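PDB 5EHK: lantibiotic dehydratase from Microbispora corallina, which probably dehydrates serine and threonine residues of the NAI-107 precursor peptide, activating their hydroxyls with glutamate delivered by glutamyl-tRNA. Local coordinates for residues Gly418-Leu428 with Leu608-Asn616; Ala565-Ile573 with Ser587-Leu597. All coordinates share one frame; numbering follows the deposited sequence.

Overall arrangement
Interaction 1 and interaction 2 belong to the same mixed sheet, with their centres about 18 Å apart. In interaction 1, strand 423-424 forms an outermost strand of this sheet within the chain and pairs antiparallel with 611-615; strands 620-624 and 629-634 follow, and then the parallel pair 566-572 and 591-595 of interaction 2. Although distant in strand order, the two contacts touch through side chains: Leu-611 CD1 lies 3.9 Å from Ile-593 CD1, and Leu-608 CD2 lies 4.2 Å from Val-595 CG2. Helix 647-656 packs on both, its Leu-652 meeting Leu-425 and Leu-611 as well as Ile-593 and Val-595. Both contacts belong to the N-terminal region of the lantibiotic dehydratase.

Interaction 1: Gly418-Leu428 with Leu608-Asn616; sequences GADRAVPLLEL and LDELGVGAN
With chi1 at -179° in Leu-425 and -176° in Leu-608, each leucine carries CG opposite its main-chain nitrogen, and the two side chains meet at about a right angle, CD2 of Leu-425 lying 3.6 Å from CD1 of Leu-608. A second perpendicular crossing involves Leu-428, whose CD2 comes to 3.9 Å from CG2 of Val-613. That same valine methyl is 4.1 Å from CB of Leu-425, so two leucines touch this one methyl from different sides. Leu-651 and Leu-652 of helix 647-656 press on Leu-425, while Tyr-409 and Phe-413 of helix 407-417 cover Leu-428.

The backbones beneath run antiparallel. Val-423 and Val-613 form a hydrogen-bonded pair with both side chains on one face of the sheet: Val-423 N donates to Val-613 O at 2.9 Å with 152° at the hydrogen, and Val-613 N returns the bond to Val-423 O at 3.0 Å. Leu-425 N adds a bond to Leu-611 O of 2.9 Å. Pro-424, which has no N-H to offer, stands at a non-hydrogen-bonded position against Gly-612, where the ladder needs no donor. At the next hydrogen-bonded position the other way, Ala-615 N does not reach Arg-421 O directly. It donates instead to a water at 2.8 Å, and this water lies 2.7 Å from Arg-421 O and also within hydrogen-bonding reach of Gly-418 O.

Two kinds of chemistry therefore divide the contact along its length. Toward Leu-425 and Leu-608 it is direct strand pairing continued by aliphatic packing; toward Ala-615 it becomes water-mediated, as the chain bows outward at Arg-421 before Ala-419 comes back beside Ala-615. The water satisfies the Ala-615 amide where the direct ladder stops. The short strand 423-424 is thus held by three direct backbone bonds and a leucine-valine cluster.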
ATOM      1  N   GLY A 418      21.879   6.704  -9.911  1.00 10.83           N
ATOM      2  CA  GLY A 418      22.658   5.573 -10.364  1.00 10.68           C
ATOM      3  C   GLY A 418      23.709   5.143  -9.349  1.00 17.43           C
ATOM      4  O   GLY A 418      23.751   5.615  -8.203  1.00 13.63           O
ATOM      5  N   ALA A 419      24.602   4.272  -9.796  1.00 19.81           N
ATOM      6  CA  ALA A 419      25.562   3.636  -8.918  1.00 15.25           C
ATOM      7  C   ALA A 419      26.988   4.181  -9.073  1.00 18.80           C
ATOM      8  O   ALA A 419      27.938   3.557  -8.605  1.00 21.96           O
ATOM      9  CB  ALA A 419      25.542   2.142  -9.151  1.00 11.29           C
ATOM     10  N   ASP A 420      27.152   5.318  -9.746  1.00 16.67           N
ATOM     11  CA  ASP A 420      28.490   5.901  -9.880  1.00 16.37           C
ATOM     12  C   ASP A 420      28.543   7.344  -9.459  1.00 18.53           C
ATOM     13  O   ASP A 420      29.277   8.131 -10.040  1.00 18.69           O
ATOM     14  CB  ASP A 420      29.023   5.792 -11.300  1.00 19.11           C
ATOM     15  CG  ASP A 420      29.125   4.364 -11.768  1.00 25.33           C
ATOM     16  OD1 ASP A 420      30.073   3.675 -11.327  1.00 34.65           O
ATOM     17  OD2 ASP A 420      28.273   3.939 -12.586  1.00 24.15           O
ATOM     18  N   ARG A 421      27.773   7.697  -8.441  1.00 17.93           N
ATOM     19  CA  ARG A 421      27.673   9.084  -8.060  1.00 18.62           C
ATOM     20  C   ARG A 421      27.506   9.188  -6.563  1.00 19.72           C
ATOM     21  O   ARG A 421      26.799   8.386  -5.965  1.00 19.51           O
ATOM     22  CB  ARG A 421      26.484   9.731  -8.768  1.00 16.80           C
ATOM     23  CG  ARG A 421      26.215  11.152  -8.307  1.00 21.65           C
ATOM     24  CD  ARG A 421      25.605  12.013  -9.389  1.00 18.75           C
ATOM     25  NE  ARG A 421      25.293  13.329  -8.858  1.00 21.13           N
ATOM     26  CZ  ARG A 421      24.194  14.017  -9.143  1.00 22.45           C
ATOM     27  NH1 ARG A 421      23.298  13.503  -9.984  1.00 17.63           N
ATOM     28  NH2 ARG A 421      24.006  15.221  -8.594  1.00 21.19           N
ATOM     29  N   ALA A 422      28.205  10.134  -5.953  1.00 16.86           N
ATOM     30  CA  ALA A 422      28.026  10.384  -4.537  1.00 11.98           C
ATOM     31  C   ALA A 422      27.341  11.724  -4.401  1.00 11.42           C
ATOM     32  O   ALA A 422      27.599  12.635  -5.182  1.00 12.66           O
ATOM     33  CB  ALA A 422      29.351  10.381  -3.814  1.00  9.80           C
ATOM     34  N   VAL A 423      26.458  11.853  -3.423  1.00  6.51           N
ATOM     35  CA  VAL A 423      25.752  13.100  -3.252  1.00  7.51           C
ATOM     36  C   VAL A 423      26.085  13.588  -1.863  1.00  7.44           C
ATOM     37  O   VAL A 423      25.974  12.841  -0.911  1.00 10.80           O
ATOM     38  CB  VAL A 423      24.238  12.882  -3.398  1.00  9.13           C
ATOM     39  CG1 VAL A 423      23.482  14.180  -3.197  1.00  9.34           C
ATOM     40  CG2 VAL A 423      23.909  12.283  -4.757  1.00 10.05           C
ATOM     41  N   PRO A 424      26.516  14.833  -1.732  1.00  8.33           N
ATOM     42  CA  PRO A 424      26.857  15.271  -0.370  1.00 10.04           C
ATOM     43  C   PRO A 424      25.709  14.978   0.563  1.00  9.25           C
ATOM     44  O   PRO A 424      24.615  15.378   0.214  1.00 14.50           O
ATOM     45  CB  PRO A 424      27.035  16.782  -0.521  1.00  7.27           C
ATOM     46  CG  PRO A 424      27.444  16.973  -1.966  1.00  6.82           C
ATOM     47  CD  PRO A 424      26.661  15.908  -2.729  1.00 10.59           C
ATOM     48  N   LEU A 425      25.912  14.198   1.623  1.00 12.16           N
ATOM     49  CA  LEU A 425      24.861  14.015   2.630  1.00 14.81           C
ATOM     50  C   LEU A 425      24.499  15.415   3.050  1.00 15.83           C
ATOM     51  O   LEU A 425      25.408  16.156   3.428  1.00 25.25           O
ATOM     52  CB  LEU A 425      25.411  13.282   3.865  1.00  9.73           C
ATOM     53  CG  LEU A 425      24.336  13.043   4.922  1.00  9.44           C
ATOM     54  CD1 LEU A 425      24.489  11.700   5.513  1.00  8.93           C
ATOM     55  CD2 LEU A 425      24.397  14.083   6.002  1.00  9.63           C
ATOM     56  N   LEU A 426      23.210  15.744   3.046  1.00 10.23           N
ATOM     57  CA  LEU A 426      22.695  17.111   3.340  1.00 13.67           C
ATOM     58  C   LEU A 426      22.019  17.656   2.109  1.00 11.75           C
ATOM     59  O   LEU A 426      20.900  18.151   2.182  1.00 14.08           O
ATOM     60  CB  LEU A 426      23.735  18.119   3.846  1.00  7.89           C
ATOM     61  CG  LEU A 426      23.513  18.794   5.209  1.00 14.90           C
ATOM     62  CD1 LEU A 426      23.154  17.805   6.332  1.00 10.98           C
ATOM     63  CD2 LEU A 426      24.755  19.605   5.617  1.00  9.52           C
ATOM     64  N   GLU A 427      22.683  17.543   0.968  1.00  8.63           N
ATOM     65  CA  GLU A 427      22.003  17.801  -0.279  1.00  8.36           C
ATOM     66  C   GLU A 427      21.011  16.667  -0.552  1.00 11.26           C
ATOM     67  O   GLU A 427      19.863  16.912  -0.931  1.00 10.36           O
ATOM     68  CB  GLU A 427      22.993  17.902  -1.412  1.00  7.08           C
ATOM     69  CG  GLU A 427      22.332  18.041  -2.771  1.00  8.91           C
ATOM     70  CD  GLU A 427      23.351  17.925  -3.877  1.00 12.28           C
ATOM     71  OE1 GLU A 427      24.426  18.552  -3.721  1.00 14.30           O
ATOM     72  OE2 GLU A 427      23.090  17.211  -4.878  1.00  9.99           O
ATOM     73  N   LEU A 428      21.454  15.431  -0.332  1.00  9.25           N
ATOM     74  CA  LEU A 428      20.579  14.279  -0.433  1.00  7.80           C
ATOM     75  C   LEU A 428      19.379  14.455   0.486  1.00 11.26           C
ATOM     76  O   LEU A 428      18.264  14.169   0.092  1.00 14.68           O
ATOM     77  CB  LEU A 428      21.322  13.010  -0.035  1.00  9.14           C
ATOM     78  CG  LEU A 428      20.518  11.727  -0.230  1.00 10.02           C
ATOM     79  CD1 LEU A 428      20.266  11.489  -1.706  1.00 12.20           C
ATOM     80  CD2 LEU A 428      21.199  10.546   0.412  1.00  6.90           C
ATOM     81  N   LEU A 608      30.607  16.785   9.173  1.00 19.90           N
ATOM     82  CA  LEU A 608      29.435  16.388   8.411  1.00 16.49           C
ATOM     83  C   LEU A 608      29.488  16.790   6.927  1.00 17.32           C
ATOM     84  O   LEU A 608      29.154  15.985   6.055  1.00 16.83           O
ATOM     85  CB  LEU A 608      28.206  16.981   9.086  1.00 15.90           C
ATOM     86  CG  LEU A 608      26.843  16.639   8.556  1.00 13.26           C
ATOM     87  CD1 LEU A 608      26.817  15.133   8.423  1.00 14.90           C
ATOM     88  CD2 LEU A 608      25.873  17.095   9.600  1.00  7.90           C
ATOM     89  N   ASP A 609      29.930  18.011   6.632  1.00 17.08           N
ATOM     90  CA  ASP A 609      29.895  18.488   5.251  1.00 15.05           C
ATOM     91  C   ASP A 609      30.939  17.829   4.368  1.00 15.78           C
ATOM     92  O   ASP A 609      31.032  18.149   3.195  1.00 14.38           O
ATOM     93  CB  ASP A 609      29.985  20.022   5.146  1.00 15.92           C
ATOM     94  CG  ASP A 609      31.280  20.609   5.744  1.00 31.52           C
ATOM     95  OD1 ASP A 609      32.327  19.909   5.851  1.00 26.05           O
ATOM     96  OD2 ASP A 609      31.239  21.811   6.106  1.00 37.95           O
ATOM     97  N   GLU A 610      31.731  16.923   4.937  1.00 15.90           N
ATOM     98  CA  GLU A 610      32.707  16.187   4.147  1.00 14.57           C
ATOM     99  C   GLU A 610      32.165  14.837   3.719  1.00 15.45           C
ATOM    100  O   GLU A 610      32.856  14.071   3.038  1.00 17.24           O
ATOM    101  CB  GLU A 610      34.007  15.990   4.906  1.00 14.86           C
ATOM    102  CG  GLU A 610      34.716  17.260   5.314  1.00 20.10           C
ATOM    103  CD  GLU A 610      36.106  16.982   5.925  1.00 30.26           C
ATOM    104  OE1 GLU A 610      36.552  15.794   5.924  1.00 25.60           O
ATOM    105  OE2 GLU A 610      36.743  17.952   6.409  1.00 25.31           O
ATOM    106  N   LEU A 611      30.931  14.547   4.121  1.00 12.43           N
ATOM    107  CA  LEU A 611      30.349  13.236   3.903  1.00 10.82           C
ATOM    108  C   LEU A 611      29.436  13.158   2.665  1.00 11.31           C
ATOM    109  O   LEU A 611      28.730  14.096   2.355  1.00 11.47           O
ATOM    110  CB  LEU A 611      29.623  12.799   5.171  1.00 10.47           C
ATOM    111  CG  LEU A 611      30.560  12.669   6.372  1.00 15.76           C
ATOM    112  CD1 LEU A 611      29.841  12.171   7.639  1.00 10.40           C
ATOM    113  CD2 LEU A 611      31.717  11.732   5.994  1.00 12.28           C
ATOM    114  N   GLY A 612      29.462  12.023   1.971  1.00 11.58           N
ATOM    115  CA  GLY A 612      28.632  11.789   0.804  1.00  8.58           C
ATOM    116  C   GLY A 612      27.971  10.417   0.842  1.00 11.57           C
ATOM    117  O   GLY A 612      28.289   9.573   1.691  1.00 13.70           O
ATOM    118  N   VAL A 613      26.992  10.201  -0.028  1.00  9.00           N
ATOM    119  CA  VAL A 613      26.308   8.922  -0.074  1.00  7.89           C
ATOM    120  C   VAL A 613      26.330   8.413  -1.521  1.00 10.60           C
ATOM    121  O   VAL A 613      26.012   9.163  -2.450  1.00 10.74           O
ATOM    122  CB  VAL A 613      24.860   9.039   0.446  1.00  8.44           C
ATOM    123  CG1 VAL A 613      24.235   7.664   0.613  1.00 10.89           C
ATOM    124  CG2 VAL A 613      24.804   9.789   1.763  1.00  6.59           C
ATOM    125  N   GLY A 614      26.726   7.154  -1.698  1.00 10.52           N
ATOM    126  CA  GLY A 614      26.808   6.492  -2.987  1.00  7.23           C
ATOM    127  C   GLY A 614      25.966   5.224  -2.862  1.00 11.38           C
ATOM    128  O   GLY A 614      25.423   4.934  -1.794  1.00 10.57           O
ATOM    129  N   ALA A 615      25.853   4.454  -3.935  1.00 12.29           N
ATOM    130  CA  ALA A 615      25.025   3.261  -3.919  1.00 10.18           C
ATOM    131  C   ALA A 615      25.489   2.205  -4.921  1.00 15.73           C
ATOM    132  O   ALA A 615      26.037   2.530  -5.966  1.00 15.50           O
ATOM    133  CB  ALA A 615      23.605   3.639  -4.200  1.00  7.83           C
ATOM    134  N   ASN A 616      25.311   0.935  -4.569  1.00 15.91           N
ATOM    135  CA  ASN A 616      25.394  -0.157  -5.547  1.00 15.03           C
ATOM    136  C   ASN A 616      24.088  -0.934  -5.480  1.00 13.85           C
ATOM    137  O   ASN A 616      23.172  -0.527  -4.767  1.00 11.97           O
ATOM    138  CB  ASN A 616      26.615  -1.065  -5.312  1.00 13.90           C
ATOM    139  CG  ASN A 616      26.601  -1.758  -3.950  1.00 14.30           C
ATOM    140  OD1 ASN A 616      25.550  -2.063  -3.377  1.00 15.74           O
ATOM    141  ND2 ASN A 616      27.789  -1.966  -3.406  1.00 16.70           N
TER
HETATM  142  O   HOH W   1      26.089   5.786  -6.353  1.00 10.08           O

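Interaction 2: Ala565-Ile573 with Ser587-Leu597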
ATOM      1  N   ALA A 565      37.387   0.936   5.718  1.00 14.17           N
ATOM      2  CA  ALA A 565      36.476   1.932   6.210  1.00 11.29           C
ATOM      3  C   ALA A 565      37.058   2.685   7.401  1.00 11.74           C
ATOM      4  O   ALA A 565      37.804   2.134   8.203  1.00 10.86           O
ATOM      5  CB  ALA A 565      35.181   1.267   6.589  1.00 11.81           C
ATOM      6  N   VAL A 566      36.689   3.952   7.507  1.00 12.04           N
ATOM      7  CA  VAL A 566      36.971   4.749   8.678  1.00 11.60           C
ATOM      8  C   VAL A 566      35.826   4.570   9.644  1.00 14.05           C
ATOM      9  O   VAL A 566      34.685   4.730   9.253  1.00 14.39           O
ATOM     10  CB  VAL A 566      36.992   6.230   8.326  1.00 12.66           C
ATOM     11  CG1 VAL A 566      37.235   7.059   9.577  1.00 13.81           C
ATOM     12  CG2 VAL A 566      38.036   6.513   7.240  1.00 12.80           C
ATOM     13  N   ALA A 567      36.116   4.275  10.906  1.00 13.58           N
ATOM     14  CA  ALA A 567      35.074   4.143  11.910  1.00 10.50           C
ATOM     15  C   ALA A 567      34.808   5.506  12.507  1.00 12.53           C
ATOM     16  O   ALA A 567      35.717   6.311  12.632  1.00 18.61           O
ATOM     17  CB  ALA A 567      35.512   3.174  13.000  1.00 10.13           C
ATOM     18  N   ALA A 568      33.566   5.786  12.869  1.00 11.76           N
ATOM     19  CA  ALA A 568      33.267   7.049  13.525  1.00 12.82           C
ATOM     20  C   ALA A 568      32.044   6.891  14.406  1.00 14.27           C
ATOM     21  O   ALA A 568      31.300   5.921  14.266  1.00 13.79           O
ATOM     22  CB  ALA A 568      33.060   8.149  12.508  1.00 10.21           C
ATOM     23  N   ASP A 569      31.852   7.840  15.317  1.00 12.31           N
ATOM     24  CA  ASP A 569      30.692   7.868  16.194  1.00 12.37           C
ATOM     25  C   ASP A 569      29.933   9.157  15.915  1.00 17.35           C
ATOM     26  O   ASP A 569      30.541  10.221  15.727  1.00 13.46           O
ATOM     27  CB  ASP A 569      31.133   7.826  17.662  1.00 13.39           C
ATOM     28  CG  ASP A 569      32.029   6.616  17.966  1.00 20.59           C
ATOM     29  OD1 ASP A 569      31.559   5.481  17.719  1.00 21.22           O
ATOM     30  OD2 ASP A 569      33.211   6.786  18.388  1.00 17.38           O
ATOM     31  N   VAL A 570      28.604   9.050  15.831  1.00 19.96           N
ATOM     32  CA  VAL A 570      27.755  10.215  15.597  1.00 12.41           C
ATOM     33  C   VAL A 570      27.300  10.660  16.962  1.00 12.49           C
ATOM     34  O   VAL A 570      26.936   9.829  17.770  1.00 18.00           O
ATOM     35  CB  VAL A 570      26.558   9.894  14.666  1.00 11.97           C
ATOM     36  CG1 VAL A 570      26.154   8.448  14.782  1.00 10.07           C
ATOM     37  CG2 VAL A 570      25.371  10.811  14.945  1.00 12.32           C
ATOM     38  N   ALA A 571      27.354  11.960  17.229  1.00 11.70           N
ATOM     39  CA  ALA A 571      26.836  12.519  18.476  1.00 14.45           C
ATOM     40  C   ALA A 571      25.822  13.612  18.149  1.00 14.71           C
ATOM     41  O   ALA A 571      26.101  14.500  17.333  1.00 17.56           O
ATOM     42  CB  ALA A 571      27.992  13.091  19.330  1.00 14.08           C
ATOM     43  N   PHE A 572      24.641  13.551  18.743  1.00 11.37           N
ATOM     44  CA  PHE A 572      23.627  14.568  18.442  1.00 13.96           C
ATOM     45  C   PHE A 572      22.852  15.045  19.679  1.00 18.00           C
ATOM     46  O   PHE A 572      22.765  14.340  20.690  1.00 16.28           O
ATOM     47  CB  PHE A 572      22.634  14.020  17.428  1.00 12.74           C
ATOM     48  CG  PHE A 572      21.839  12.877  17.951  1.00 12.22           C
ATOM     49  CD1 PHE A 572      20.714  13.096  18.728  1.00 13.62           C
ATOM     50  CD2 PHE A 572      22.233  11.579  17.694  1.00  9.16           C
ATOM     51  CE1 PHE A 572      19.995  12.040  19.238  1.00 12.56           C
ATOM     52  CE2 PHE A 572      21.524  10.517  18.189  1.00  9.33           C
ATOM     53  CZ  PHE A 572      20.398  10.741  18.961  1.00 12.11           C
ATOM     54  N   ILE A 573      22.245  16.220  19.590  1.00 16.32           N
ATOM     55  CA  ILE A 573      21.395  16.661  20.680  1.00 17.47           C
ATOM     56  C   ILE A 573      20.011  16.026  20.568  1.00 16.40           C
ATOM     57  O   ILE A 573      19.348  16.140  19.550  1.00 17.17           O
ATOM     58  CB  ILE A 573      21.297  18.201  20.765  1.00 22.55           C
ATOM     59  CG1 ILE A 573      20.518  18.595  22.023  1.00 26.72           C
ATOM     60  CG2 ILE A 573      20.657  18.777  19.511  1.00 18.69           C
ATOM     61  CD1 ILE A 573      21.208  18.189  23.319  1.00 20.10           C
ATOM     62  N   SER A 587      33.000   8.489  22.882  1.00 15.42           N
ATOM     63  CA  SER A 587      33.299   7.998  21.565  1.00 14.82           C
ATOM     64  C   SER A 587      34.703   7.408  21.579  1.00 22.95           C
ATOM     65  O   SER A 587      35.642   8.048  22.077  1.00 22.66           O
ATOM     66  CB  SER A 587      33.211   9.153  20.575  1.00 15.20           C
ATOM     67  OG  SER A 587      33.932   8.890  19.400  1.00 12.69           O
ATOM     68  N   TYR A 588      34.837   6.182  21.060  1.00 16.99           N
ATOM     69  CA  TYR A 588      36.091   5.446  21.105  1.00 14.96           C
ATOM     70  C   TYR A 588      36.583   5.038  19.727  1.00 22.89           C
ATOM     71  O   TYR A 588      37.647   4.430  19.593  1.00 25.57           O
ATOM     72  CB  TYR A 588      35.977   4.197  21.976  1.00 18.70           C
ATOM     73  CG  TYR A 588      35.750   4.476  23.442  1.00 20.82           C
ATOM     74  CD1 TYR A 588      36.635   5.291  24.166  1.00 22.51           C
ATOM     75  CD2 TYR A 588      34.666   3.910  24.114  1.00 16.85           C
ATOM     76  CE1 TYR A 588      36.422   5.558  25.527  1.00 24.20           C
ATOM     77  CE2 TYR A 588      34.452   4.160  25.468  1.00 21.65           C
ATOM     78  CZ  TYR A 588      35.333   4.981  26.174  1.00 25.87           C
ATOM     79  OH  TYR A 588      35.127   5.220  27.520  1.00 22.18           O
ATOM     80  N   SER A 589      35.795   5.304  18.697  1.00 24.42           N
ATOM     81  CA  SER A 589      36.315   5.136  17.353  1.00 21.45           C
ATOM     82  C   SER A 589      37.345   6.254  17.193  1.00 25.14           C
ATOM     83  O   SER A 589      37.432   7.166  18.031  1.00 24.06           O
ATOM     84  CB  SER A 589      35.174   5.255  16.334  1.00 20.34           C
ATOM     85  OG  SER A 589      34.065   4.438  16.722  1.00 20.46           O
ATOM     86  N   GLY A 590      38.127   6.231  16.133  1.00 19.81           N
ATOM     87  CA  GLY A 590      38.996   7.381  15.916  1.00 26.30           C
ATOM     88  C   GLY A 590      38.336   8.758  15.759  1.00 25.44           C
ATOM     89  O   GLY A 590      39.002   9.791  15.875  1.00 25.37           O
ATOM     90  N   ARG A 591      37.040   8.770  15.433  1.00 28.57           N
ATOM     91  CA  ARG A 591      36.372   9.979  14.928  1.00 23.00           C
ATOM     92  C   ARG A 591      35.002  10.225  15.524  1.00 21.86           C
ATOM     93  O   ARG A 591      34.285   9.292  15.931  1.00 15.85           O
ATOM     94  CB  ARG A 591      36.180   9.869  13.418  1.00 19.17           C
ATOM     95  CG  ARG A 591      37.452   9.614  12.638  1.00 24.12           C
ATOM     96  CD  ARG A 591      38.275  10.869  12.521  1.00 31.18           C
ATOM     97  NE  ARG A 591      39.474  10.606  11.738  1.00 43.35           N
ATOM     98  CZ  ARG A 591      40.628  10.239  12.285  1.00 45.38           C
ATOM     99  NH1 ARG A 591      40.698  10.127  13.613  1.00 37.07           N
ATOM    100  NH2 ARG A 591      41.697   9.998  11.518  1.00 36.40           N
ATOM    101  N   ARG A 592      34.620  11.496  15.522  1.00 21.87           N
ATOM    102  CA  ARG A 592      33.277  11.872  15.920  1.00 18.18           C
ATOM    103  C   ARG A 592      32.639  12.808  14.915  1.00 19.66           C
ATOM    104  O   ARG A 592      33.301  13.725  14.395  1.00 19.18           O
ATOM    105  CB  ARG A 592      33.292  12.494  17.309  1.00 17.86           C
ATOM    106  CG  ARG A 592      32.114  13.374  17.622  1.00 15.12           C
ATOM    107  CD  ARG A 592      32.185  13.820  19.059  1.00 16.45           C
ATOM    108  NE  ARG A 592      31.381  15.018  19.250  1.00 20.15           N
ATOM    109  CZ  ARG A 592      30.585  15.238  20.289  1.00 18.05           C
ATOM    110  NH1 ARG A 592      30.454  14.334  21.252  1.00 17.02           N
ATOM    111  NH2 ARG A 592      29.905  16.368  20.353  1.00 18.54           N
ATOM    112  N   ILE A 593      31.356  12.558  14.639  1.00 18.46           N
ATOM    113  CA  ILE A 593      30.545  13.428  13.782  1.00 13.40           C
ATOM    114  C   ILE A 593      29.549  14.148  14.665  1.00 13.14           C
ATOM    115  O   ILE A 593      28.555  13.584  15.115  1.00 15.05           O
ATOM    116  CB  ILE A 593      29.790  12.607  12.712  1.00 13.73           C
ATOM    117  CG1 ILE A 593      30.757  11.689  11.960  1.00 11.13           C
ATOM    118  CG2 ILE A 593      29.065  13.512  11.746  1.00 14.95           C
ATOM    119  CD1 ILE A 593      30.096  10.555  11.217  1.00 10.85           C
ATOM    120  N   SER A 594      29.810  15.414  14.922  1.00 16.68           N
ATOM    121  CA  SER A 594      28.911  16.194  15.751  1.00 15.04           C
ATOM    122  C   SER A 594      27.807  16.697  14.862  1.00 16.83           C
ATOM    123  O   SER A 594      28.084  17.254  13.794  1.00 16.40           O
ATOM    124  CB  SER A 594      29.649  17.376  16.363  1.00 16.23           C
ATOM    125  OG  SER A 594      30.869  16.966  16.944  1.00 16.03           O
ATOM    126  N   VAL A 595      26.566  16.490  15.291  1.00 14.91           N
ATOM    127  CA  VAL A 595      25.400  17.032  14.602  1.00 11.34           C
ATOM    128  C   VAL A 595      24.535  17.841  15.549  1.00 13.56           C
ATOM    129  O   VAL A 595      23.847  17.279  16.397  1.00 14.44           O
ATOM    130  CB  VAL A 595      24.540  15.927  14.031  1.00  8.88           C
ATOM    131  CG1 VAL A 595      23.440  16.524  13.202  1.00  9.07           C
ATOM    132  CG2 VAL A 595      25.387  14.981  13.223  1.00  7.07           C
ATOM    133  N   GLY A 596      24.592  19.162  15.443  1.00 14.90           N
ATOM    134  CA  GLY A 596      23.791  20.008  16.313  1.00 15.64           C
ATOM    135  C   GLY A 596      24.409  20.227  17.685  1.00 21.96           C
ATOM    136  O   GLY A 596      23.721  20.684  18.596  1.00 24.94           O
ATOM    137  N   LEU A 597      25.694  19.883  17.822  1.00 18.10           N
ATOM    138  CA  LEU A 597      26.478  20.017  19.049  1.00 19.30           C
ATOM    139  C   LEU A 597      27.867  20.509  18.667  1.00 18.41           C
ATOM    140  O   LEU A 597      28.275  20.312  17.536  1.00 20.35           O
ATOM    141  CB  LEU A 597      26.638  18.668  19.749  1.00 19.41           C
ATOM    142  CG  LEU A 597      25.405  17.966  20.270  1.00 17.86           C
ATOM    143  CD1 LEU A 597      25.773  16.549  20.599  1.00 15.73           C
ATOM    144  CD2 LEU A 597      24.906  18.698  21.486  1.00 17.03           C
TER
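Strands 566-572 and 591-595, joined through the short helix 577-580, are the two strands of a beta-alpha-beta unit, and they run parallel with 33° between their axes. Asp-569 and Ala-571 supply the backbone groups on one side: Asp-569 N donates to Arg-591 O at 2.9 Å, while Ile-593 N donates to Asp-569 O at 2.7 Å. One step on, Ala-571 N meets Ile-593 O at 2.9 Å with 173° at the hydrogen, and Val-595 N meets Ala-571 O at 2.9 Å. Each of these two residues thus bonds to the neighbours flanking its bridge partner, the alternation expected of a parallel ladder.

Where the second segment enters, the Asp-569 carboxylate is gripped by the loop before the strand. Its chi1 of -55° sets CG opposite the carbonyl carbon, and OD2 offers its syn lone pair to Ser-589 N at 3.0 Å. Ser-587 OG also donates to OD2, though the modelled length is too short to be trusted at this resolution. Ser-589 OG sits near both carboxylate oxygens in weak bonds that compete for one proton, and it receives a firmer bond from Arg-558.

Further along the same face, the CB of Ala-571 rests 3.3 Å above the Arg-592 guanidinium plane, displaced toward its rim. An in-plane bond of 3.1 Å from Arg-592 NE to Ser-594 OG helps fix that plane; Arg-592 NH2 reaches Pro-288 O, and Ser-594 OG also pairs with Glu-605. At the far end Ile-573 and Leu-597 cross nearly perpendicularly, with CB of Ile-573 3.7 Å from CD2 of Leu-597.

The other face is apolar: Val-570, Phe-572, Ile-593 and Val-595 pack on helix 647-656. Adjacent parallel strands linked through a helix define a beta-alpha-beta unit; here Asp-569 also ties the returning loop to the first strand.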